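Local coordinates for esterase family protein (Staphylococcus aureus, PDB 7L0A), which probably hydrolyses S-formylglutathione to formate and glutathione, acting as a serine esterase of the alpha/beta-hydrolase class, at residues E105-V110 against D144-A149; Y109-Q112 against S117-R120; M64-I69 against H242-W247. One frame throughout, in Å; residues are numbered along the deposited sequence.

Along the chain, 64-69 comes first and its partner 242-247 near the end, so interaction 3 joins distant parts of the sequence and brackets both others. Interactions 1 and 2 start from the same helix, 99-113, sharing Tyr-109 and Val-110; their centres are 7 Å apart and they touch where Arg-120 meets residues 144-147. Interaction 3 lies on the opposite side of the chain's centre from interaction 1, the two centres about 23 Å apart, and about 26 Å from interaction 2. The first two thus fix helix 99-113 to the loops entering strands 123-128 and 148-152 of the central sheet, whereas interaction 3 contains His-242, the predicted catalytic histidine.

Interaction 1. Residues E105-V110 against D144-A149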
loop_
_atom_site.group_PDB
_atom_site.type_symbol
_atom_site.label_atom_id
_atom_site.label_comp_id
_atom_site.label_asym_id
_atom_site.label_seq_id
_atom_site.Cartn_x
_atom_site.Cartn_y
_atom_site.Cartn_z
ATOM N N GLU B 105 -9.476 -7.857 10.415
ATOM C CA GLU B 105 -8.151 -7.267 10.559
ATOM C C GLU B 105 -7.782 -6.458 9.324
ATOM O O GLU B 105 -7.273 -5.335 9.444
ATOM C CB GLU B 105 -7.119 -8.364 10.808
ATOM C CG GLU B 105 -5.672 -7.857 10.640
ATOM C CD GLU B 105 -4.658 -8.976 10.648
ATOM O OE1 GLU B 105 -4.103 -9.258 9.601
ATOM O OE2 GLU B 105 -4.494 -9.636 11.724
ATOM N N VAL B 106 -8.002 -7.021 8.128
ATOM C CA VAL B 106 -7.684 -6.284 6.905
ATOM C C VAL B 106 -8.461 -4.972 6.887
ATOM O O VAL B 106 -7.906 -3.898 6.602
ATOM C CB VAL B 106 -7.975 -7.124 5.648
ATOM C CG1 VAL B 106 -7.798 -6.285 4.412
ATOM C CG2 VAL B 106 -7.057 -8.336 5.596
ATOM N N TYR B 107 -9.757 -5.047 7.197
ATOM C CA TYR B 107 -10.596 -3.858 7.258
ATOM C C TYR B 107 -9.980 -2.811 8.182
ATOM O O TYR B 107 -9.804 -1.643 7.795
ATOM C CB TYR B 107 -12.016 -4.227 7.724
ATOM C CG TYR B 107 -12.943 -3.033 7.779
ATOM C CD1 TYR B 107 -12.890 -2.123 8.841
ATOM C CD2 TYR B 107 -13.863 -2.796 6.765
ATOM C CE1 TYR B 107 -13.717 -0.987 8.844
ATOM C CE2 TYR B 107 -14.710 -1.696 6.787
ATOM C CZ TYR B 107 -14.629 -0.793 7.816
ATOM O OH TYR B 107 -15.447 0.326 7.827
ATOM N N ASP B 108 -9.633 -3.219 9.401
ATOM C CA ASP B 108 -9.119 -2.272 10.383
ATOM C C ASP B 108 -7.792 -1.682 9.917
ATOM O O ASP B 108 -7.591 -0.464 9.992
ATOM C CB ASP B 108 -8.973 -2.960 11.737
ATOM C CG ASP B 108 -10.307 -3.178 12.446
ATOM O OD1 ASP B 108 -11.348 -2.641 11.995
ATOM O OD2 ASP B 108 -10.301 -3.902 13.470
ATOM N N TYR B 109 -6.878 -2.532 9.425
ATOM C CA TYR B 109 -5.543 -2.091 9.029
ATOM C C TYR B 109 -5.610 -1.067 7.893
ATOM O O TYR B 109 -5.002 0.011 7.962
ATOM C CB TYR B 109 -4.724 -3.326 8.626
ATOM C CG TYR B 109 -3.296 -3.135 8.180
ATOM C CD1 TYR B 109 -2.410 -2.307 8.874
ATOM C CD2 TYR B 109 -2.816 -3.831 7.087
ATOM C CE1 TYR B 109 -1.109 -2.150 8.467
ATOM C CE2 TYR B 109 -1.511 -3.679 6.663
ATOM C CZ TYR B 109 -0.660 -2.847 7.380
ATOM O OH TYR B 109 0.653 -2.716 6.957
ATOM N N VAL B 110 -6.381 -1.371 6.846
ATOM C CA VAL B 110 -6.364 -0.452 5.704
ATOM C C VAL B 110 -7.086 0.840 6.037
ATOM O O VAL B 110 -6.755 1.891 5.483
ATOM C CB VAL B 110 -6.944 -1.102 4.434
ATOM C CG1 VAL B 110 -6.080 -2.318 4.046
ATOM C CG2 VAL B 110 -8.417 -1.461 4.540
ATOM N N ASP B 144 -23.532 -3.207 11.072
ATOM C CA ASP B 144 -23.289 -1.818 11.435
ATOM C C ASP B 144 -22.029 -1.260 10.792
ATOM O O ASP B 144 -21.752 -0.066 10.923
ATOM C CB ASP B 144 -23.207 -1.678 12.963
ATOM C CG ASP B 144 -22.081 -2.489 13.577
ATOM O OD1 ASP B 144 -21.553 -3.411 12.916
ATOM O OD2 ASP B 144 -21.730 -2.210 14.745
ATOM N N LYS B 145 -21.273 -2.087 10.079
ATOM C CA LYS B 145 -20.042 -1.686 9.418
ATOM C C LYS B 145 -20.224 -1.425 7.929
ATOM O O LYS B 145 -19.541 -0.559 7.374
ATOM C CB LYS B 145 -18.994 -2.789 9.627
ATOM C CG LYS B 145 -17.558 -2.462 9.304
ATOM C CD LYS B 145 -16.630 -3.545 9.898
ATOM C CE LYS B 145 -15.699 -2.988 10.987
ATOM N NZ LYS B 145 -16.013 -3.414 12.360
ATOM N N PHE B 146 -21.135 -2.126 7.280
ATOM C CA PHE B 146 -21.291 -2.051 5.834
ATOM C C PHE B 146 -22.709 -1.621 5.495
ATOM O O PHE B 146 -23.676 -2.200 5.996
ATOM C CB PHE B 146 -21.007 -3.394 5.173
ATOM C CG PHE B 146 -19.635 -3.927 5.452
ATOM C CD1 PHE B 146 -18.537 -3.421 4.785
ATOM C CD2 PHE B 146 -19.448 -4.927 6.389
ATOM C CE1 PHE B 146 -17.286 -3.901 5.043
ATOM C CE2 PHE B 146 -18.192 -5.422 6.659
ATOM C CZ PHE B 146 -17.098 -4.915 5.964
ATOM N N ALA B 147 -22.827 -0.626 4.615
ATOM C CA ALA B 147 -24.138 -0.148 4.211
ATOM C C ALA B 147 -24.768 -1.045 3.158
ATOM O O ALA B 147 -26.007 -1.092 3.046
ATOM C CB ALA B 147 -24.037 1.269 3.660
ATOM N N LYS B 148 -23.941 -1.720 2.377
ATOM C CA LYS B 148 -24.390 -2.489 1.224
ATOM C C LYS B 148 -23.492 -3.711 1.100
ATOM O O LYS B 148 -22.287 -3.626 1.365
ATOM C CB LYS B 148 -24.345 -1.691 -0.071
ATOM C CG LYS B 148 -25.187 -0.425 -0.014
ATOM C CD LYS B 148 -25.122 0.332 -1.326
ATOM C CE LYS B 148 -25.789 1.688 -1.180
ATOM N NZ LYS B 148 -26.119 2.288 -2.500
ATOM N N ALA B 149 -24.076 -4.830 0.672
ATOM C CA ALA B 149 -23.387 -6.111 0.516
ATOM C C ALA B 149 -23.877 -6.774 -0.761
ATOM O O ALA B 149 -25.088 -6.783 -1.028
ATOM C CB ALA B 149 -23.670 -7.024 1.736
HETATM O O HOH W 1 -18.138 1.443 8.509
#
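Tyr-107 and Lys-145 make most of this contact through a CH-pi arrangement. The lysine chain is laid over one face of the phenol, running in the opposite direction to the tyrosine side chain: Lys-145 CG sits 3.7 Å from Tyr-107 CZ, and further along the chain Lys-145 CE comes to 3.5 Å from Tyr-107 CE1. CE is 3.9 Å from the centroid of the Tyr-107 ring and 26° off its normal, which places the methylene over the face, somewhat toward the rim. A first torsion of -179° turns Tyr-107 CG away from its backbone N and extends the ring from the helix toward 144-149.

Aromatic packing adds a second element. Phe-146 CE1 approaches Tyr-107 CE2 at 3.8 Å; the two ring centroids are 5.6 Å apart and the planes stand at 85°, an oblique pair. The opposite face of Tyr-107 from Lys-145 is taken by the stacked ring of His-111, so the phenol is sandwiched.

In the alpha/beta-hydrolase fold these residues join a helix flanking the sheet to the loop that enters a central strand. Tyr-107 belongs to helix 99-113, while Lys-145 and Phe-146 lie in the loop just before strand 148-152, and both aromatic side chains also rest on strand 123-128.

Polar links are indirect. A water bridges the segments, 3.0 Å from Tyr-107 OH and donating to Lys-145 O at 2.7 Å, which gives the hydroxyl a partner at the end of the ring. The lysine ammonium is too distant from the ring for more than a weak cation-pi attraction; it is hydrogen-bonded to Gln-142 OE1. Asp-108 OD1 lies 4.7 Å from Lys-145 NZ, so the opposite charges are not in contact and any attraction between them is probably long-range.

Interaction 2. Residues Y109-Q112 against S117-R120; sequences YVHQ and SKKR
His-111 turns its side chain toward 117-120, and its atoms can be followed outward from the helix. CB lies 4.4 Å from Lys-118 CG, beside the aliphatic part of that lysine. The first torsion of -74° keeps CG beside the backbone N and sends the ring outward from the helix, so that its CD2 edge reaches the loop. On one branch ND1 is hydrogen-bonded to Tyr-107 O, one turn earlier, which fixes the rotation of the imidazole. On the other, CD2 comes edge-on to Ser-117 O at 3.1 Å, with the carbonyl oxygen near the ring plane. CE1 lies over the face of Tyr-107, on which the imidazole is stacked, and NE2 at the tip is hydrogen-bonded to Asn-123 OD1. With oxygens as partners of both ring nitrogens, the setting would suit a doubly protonated imidazole.

The loop 117-120 belongs to the connection from helix 99-113 to strand 123-128, the strand that leads to the predicted nucleophile Ser-129, and folds back against the last turn of the helix. Asn-123, at the start of that strand, also holds Ser-117 O through ND2. An ST turn shapes the loop here: Ser-117 OG accepts from Lys-119 N at 3.1 Å with an N-H...O angle of 160°, and is bonded to Asp-122 OD2 as well.

Lys-118 reaches back to the last turn of the helix, its chain extended beyond CG, bringing CE to 3.5 Å from His-111 O.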
loop_
_atom_site.group_PDB
_atom_site.type_symbol
_atom_site.label_atom_id
_atom_site.label_comp_id
_atom_site.label_asym_id
_atom_site.label_seq_id
_atom_site.Cartn_x
_atom_site.Cartn_y
_atom_site.Cartn_z
ATOM N N TYR B 109 -6.878 -2.532 9.425
ATOM C CA TYR B 109 -5.543 -2.091 9.029
ATOM C C TYR B 109 -5.610 -1.067 7.893
ATOM O O TYR B 109 -5.002 0.011 7.962
ATOM C CB TYR B 109 -4.724 -3.326 8.626
ATOM C CG TYR B 109 -3.296 -3.135 8.180
ATOM C CD1 TYR B 109 -2.410 -2.307 8.874
ATOM C CD2 TYR B 109 -2.816 -3.831 7.087
ATOM C CE1 TYR B 109 -1.109 -2.150 8.467
ATOM C CE2 TYR B 109 -1.511 -3.679 6.663
ATOM C CZ TYR B 109 -0.660 -2.847 7.380
ATOM O OH TYR B 109 0.653 -2.716 6.957
ATOM N N VAL B 110 -6.381 -1.371 6.846
ATOM C CA VAL B 110 -6.364 -0.452 5.704
ATOM C C VAL B 110 -7.086 0.840 6.037
ATOM O O VAL B 110 -6.755 1.891 5.483
ATOM C CB VAL B 110 -6.944 -1.102 4.434
ATOM C CG1 VAL B 110 -6.080 -2.318 4.046
ATOM C CG2 VAL B 110 -8.417 -1.461 4.540
ATOM N N HIS B 111 -8.082 0.803 6.927
ATOM C CA HIS B 111 -8.743 2.044 7.328
ATOM C C HIS B 111 -7.878 2.868 8.276
ATOM O O HIS B 111 -8.028 4.095 8.310
ATOM C CB HIS B 111 -10.104 1.794 7.955
ATOM C CG HIS B 111 -11.166 1.415 6.958
ATOM N ND1 HIS B 111 -11.292 0.136 6.457
ATOM C CD2 HIS B 111 -12.167 2.134 6.409
ATOM C CE1 HIS B 111 -12.320 0.091 5.623
ATOM N NE2 HIS B 111 -12.874 1.296 5.591
ATOM N N GLN B 112 -6.934 2.252 8.981
ATOM C CA GLN B 112 -5.981 3.038 9.758
ATOM C C GLN B 112 -4.919 3.682 8.883
ATOM O O GLN B 112 -4.575 4.854 9.082
ATOM C CB GLN B 112 -5.306 2.191 10.841
ATOM C CG GLN B 112 -6.217 1.692 11.951
ATOM C CD GLN B 112 -6.798 2.804 12.803
ATOM O OE1 GLN B 112 -6.085 3.423 13.581
ATOM N NE2 GLN B 112 -8.095 3.047 12.668
ATOM N N SER B 117 -12.864 6.153 4.124
ATOM C CA SER B 117 -13.926 6.541 5.020
ATOM C C SER B 117 -14.218 5.429 6.023
ATOM O O SER B 117 -14.281 4.247 5.676
ATOM C CB SER B 117 -15.199 6.858 4.266
ATOM O OG SER B 117 -16.208 7.262 5.176
ATOM N N LYS B 118 -14.455 5.835 7.259
ATOM C CA LYS B 118 -14.866 4.931 8.321
ATOM C C LYS B 118 -16.358 4.941 8.548
ATOM O O LYS B 118 -16.843 4.206 9.425
ATOM C CB LYS B 118 -14.143 5.300 9.609
ATOM C CG LYS B 118 -12.640 5.061 9.523
ATOM C CD LYS B 118 -11.882 5.638 10.692
ATOM C CE LYS B 118 -10.399 5.302 10.609
ATOM N NZ LYS B 118 -9.642 5.749 11.811
ATOM N N LYS B 119 -17.098 5.736 7.780
ATOM C CA LYS B 119 -18.545 5.778 7.909
ATOM C C LYS B 119 -19.210 4.584 7.232
ATOM O O LYS B 119 -18.843 4.199 6.122
ATOM C CB LYS B 119 -19.101 7.052 7.283
ATOM C CG LYS B 119 -18.476 8.329 7.834
ATOM C CD LYS B 119 -19.024 9.537 7.092
ATOM C CE LYS B 119 -18.316 10.801 7.542
ATOM N NZ LYS B 119 -18.238 10.855 9.029
ATOM N N ARG B 120 -20.228 4.045 7.898
ATOM C CA ARG B 120 -20.982 2.915 7.367
ATOM C C ARG B 120 -21.499 3.185 5.962
ATOM O O ARG B 120 -21.428 2.301 5.090
ATOM C CB ARG B 120 -22.145 2.592 8.313
ATOM C CG ARG B 120 -23.084 1.518 7.786
ATOM C CD ARG B 120 -24.179 1.175 8.806
ATOM N NE ARG B 120 -24.866 -0.040 8.393
ATOM C CZ ARG B 120 -25.931 -0.078 7.601
ATOM N NH1 ARG B 120 -26.478 1.042 7.131
ATOM N NH2 ARG B 120 -26.475 -1.259 7.292
#

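Interaction 3. Residues M64-I69 against H242-W247; sequences MRYTSI and HDYAYW
Tyr-66 and Tyr-244 bring the two backbones closest, with 6.1 Å between their CA atoms. Tyr-66 closes helix 62-66, and Thr-67 is the first residue to depart from helical angles, whereas Tyr-244 opens the first turn of helix 244-259. Asp-243 is the N-cap of that turn: its OD1 accepts from Tyr-246 N at 3.2 Å, nearly along the carboxylate C-O axis. An ST turn shapes the other segment, in which Thr-67 OG1 accepts from Ile-69 N at 3.0 Å and also has Tyr-63 O as a partner.

The Tyr-244 ring is the surface on which the contact is built. Tyr-66 CB lies over one face, 4.0 Å from the ring centroid and 28° off the normal, a CH-pi geometry; the Tyr-66 ring itself leads away, its plane at 45° to that of Tyr-244. Thr-67 CG2 meets the rim, 3.6 Å from Tyr-244 CD1 and near the ring plane. Trp-247 CE3 covers the opposite face, and the hydroxyl is hydrogen-bonded to Ser-58 OG, so the phenol is fixed on several sides.

Trp-247 connects this packing with the predicted active site: its CZ2 stands 3.7 Å above the centre of the His-242 ring, whose ND1 is hydrogen-bonded to Asp-213 OD2, consistent with a charge relay to Ser-129.

Beyond the contact, Ile-69 starts helix 69-75 and packs on Ile-251 and Ile-255 of helix 244-259 and on Val-80 of strand 79-83, while His-242 follows the edge strand 234-238.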
loop_
_atom_site.group_PDB
_atom_site.type_symbol
_atom_site.label_atom_id
_atom_site.label_comp_id
_atom_site.label_asym_id
_atom_site.label_seq_id
_atom_site.Cartn_x
_atom_site.Cartn_y
_atom_site.Cartn_z
ATOM N N MET B 64 -8.074 -8.405 -10.488
ATOM C CA MET B 64 -7.374 -7.459 -11.345
ATOM C C MET B 64 -7.130 -8.037 -12.727
ATOM O O MET B 64 -7.290 -7.337 -13.733
ATOM C CB MET B 64 -6.040 -7.061 -10.722
ATOM C CG MET B 64 -6.180 -6.300 -9.421
ATOM S SD MET B 64 -7.041 -4.700 -9.569
ATOM C CE MET B 64 -6.080 -3.834 -10.789
ATOM N N ARG B 65 -6.716 -9.307 -12.799
ATOM C CA ARG B 65 -6.320 -9.916 -14.056
ATOM C C ARG B 65 -7.518 -10.327 -14.902
ATOM O O ARG B 65 -7.510 -10.127 -16.125
ATOM C CB ARG B 65 -5.417 -11.110 -13.777
ATOM C CG ARG B 65 -4.065 -10.739 -13.226
ATOM C CD ARG B 65 -3.481 -11.833 -12.372
ATOM N NE ARG B 65 -3.298 -13.066 -13.089
ATOM C CZ ARG B 65 -2.927 -14.195 -12.507
ATOM N NH1 ARG B 65 -2.741 -14.236 -11.181
ATOM N NH2 ARG B 65 -2.813 -15.285 -13.221
ATOM N N TYR B 66 -8.550 -10.908 -14.289
ATOM C CA TYR B 66 -9.625 -11.547 -15.036
ATOM C C TYR B 66 -10.864 -10.682 -15.186
ATOM O O TYR B 66 -11.859 -11.151 -15.771
ATOM C CB TYR B 66 -9.962 -12.918 -14.357
ATOM C CG TYR B 66 -8.911 -13.937 -14.757
ATOM C CD1 TYR B 66 -7.660 -13.942 -14.174
ATOM C CD2 TYR B 66 -9.116 -14.789 -15.828
ATOM C CE1 TYR B 66 -6.649 -14.779 -14.627
ATOM C CE2 TYR B 66 -8.120 -15.651 -16.274
ATOM C CZ TYR B 66 -6.888 -15.628 -15.681
ATOM O OH TYR B 66 -5.862 -16.438 -16.157
ATOM N N THR B 67 -10.845 -9.450 -14.665
ATOM C CA THR B 67 -11.933 -8.494 -14.856
ATOM C C THR B 67 -11.308 -7.144 -15.156
ATOM O O THR B 67 -10.089 -6.973 -15.065
ATOM C CB THR B 67 -12.860 -8.366 -13.631
ATOM O OG1 THR B 67 -12.231 -7.560 -12.630
ATOM C CG2 THR B 67 -13.212 -9.710 -13.040
ATOM N N SER B 68 -12.150 -6.162 -15.471
ATOM C CA SER B 68 -11.711 -4.774 -15.545
ATOM C C SER B 68 -12.127 -3.985 -14.313
ATOM O O SER B 68 -12.445 -2.804 -14.415
ATOM C CB SER B 68 -12.244 -4.114 -16.816
ATOM O OG SER B 68 -11.711 -4.687 -17.992
ATOM N N ILE B 69 -12.113 -4.604 -13.121
ATOM C CA ILE B 69 -12.618 -3.916 -11.942
ATOM C C ILE B 69 -11.961 -2.557 -11.718
ATOM O O ILE B 69 -12.629 -1.601 -11.319
ATOM C CB ILE B 69 -12.484 -4.816 -10.704
ATOM C CG1 ILE B 69 -13.186 -4.153 -9.505
ATOM C CG2 ILE B 69 -11.082 -5.159 -10.384
ATOM C CD1 ILE B 69 -13.104 -4.954 -8.262
ATOM N N HIS B 242 -20.250 -20.033 -13.498
ATOM C CA HIS B 242 -19.413 -19.842 -12.317
ATOM C C HIS B 242 -17.982 -19.493 -12.742
ATOM O O HIS B 242 -17.042 -20.269 -12.600
ATOM C CB HIS B 242 -19.466 -21.113 -11.462
ATOM C CG HIS B 242 -19.030 -20.929 -10.050
ATOM N ND1 HIS B 242 -19.907 -20.574 -9.053
ATOM C CD2 HIS B 242 -17.817 -21.057 -9.464
ATOM C CE1 HIS B 242 -19.247 -20.485 -7.912
ATOM N NE2 HIS B 242 -17.976 -20.758 -8.136
ATOM N N ASP B 243 -17.818 -18.280 -13.271
ATOM C CA ASP B 243 -16.530 -17.896 -13.853
ATOM C C ASP B 243 -16.429 -16.375 -13.935
ATOM O O ASP B 243 -17.398 -15.643 -13.678
ATOM C CB ASP B 243 -16.322 -18.568 -15.215
ATOM C CG ASP B 243 -17.407 -18.238 -16.213
ATOM O OD1 ASP B 243 -17.813 -17.063 -16.319
ATOM O OD2 ASP B 243 -17.843 -19.157 -16.930
ATOM N N TYR B 244 -15.216 -15.902 -14.313
ATOM C CA TYR B 244 -14.932 -14.473 -14.301
ATOM C C TYR B 244 -15.518 -13.750 -15.495
ATOM O O TYR B 244 -15.628 -12.513 -15.484
ATOM C CB TYR B 244 -13.432 -14.254 -14.218
ATOM C CG TYR B 244 -12.917 -14.271 -12.810
ATOM C CD1 TYR B 244 -13.053 -13.143 -12.001
ATOM C CD2 TYR B 244 -12.294 -15.389 -12.273
ATOM C CE1 TYR B 244 -12.593 -13.133 -10.694
ATOM C CE2 TYR B 244 -11.828 -15.388 -10.946
ATOM C CZ TYR B 244 -11.960 -14.272 -10.189
ATOM O OH TYR B 244 -11.485 -14.239 -8.908
ATOM N N ALA B 245 -15.917 -14.465 -16.541
ATOM C CA ALA B 245 -16.707 -13.796 -17.574
ATOM C C ALA B 245 -18.000 -13.254 -16.977
ATOM O O ALA B 245 -18.428 -12.135 -17.291
ATOM C CB ALA B 245 -16.995 -14.761 -18.712
ATOM N N TYR B 246 -18.623 -14.019 -16.072
ATOM C CA TYR B 246 -19.790 -13.511 -15.369
ATOM C C TYR B 246 -19.405 -12.512 -14.277
ATOM O O TYR B 246 -20.012 -11.440 -14.185
ATOM C CB TYR B 246 -20.607 -14.676 -14.762
ATOM C CG TYR B 246 -21.808 -14.181 -13.998
ATOM C CD1 TYR B 246 -22.925 -13.705 -14.660
ATOM C CD2 TYR B 246 -21.833 -14.187 -12.592
ATOM C CE1 TYR B 246 -24.028 -13.237 -13.965
ATOM C CE2 TYR B 246 -22.916 -13.702 -11.912
ATOM C CZ TYR B 246 -24.010 -13.236 -12.601
ATOM O OH TYR B 246 -25.111 -12.745 -11.935
ATOM N N TRP B 247 -18.400 -12.824 -13.434
ATOM C CA TRP B 247 -18.085 -11.902 -12.348
ATOM C C TRP B 247 -17.565 -10.555 -12.858
ATOM O O TRP B 247 -17.769 -9.542 -12.185
ATOM C CB TRP B 247 -17.095 -12.536 -11.337
ATOM C CG TRP B 247 -17.719 -13.792 -10.745
ATOM C CD1 TRP B 247 -19.003 -13.938 -10.373
ATOM C CD2 TRP B 247 -17.095 -15.069 -10.579
ATOM N NE1 TRP B 247 -19.232 -15.234 -9.965
ATOM C CE2 TRP B 247 -18.071 -15.941 -10.059
ATOM C CE3 TRP B 247 -15.806 -15.554 -10.778
ATOM C CZ2 TRP B 247 -17.806 -17.267 -9.783
ATOM C CZ3 TRP B 247 -15.538 -16.857 -10.516
ATOM C CH2 TRP B 247 -16.539 -17.717 -9.994
#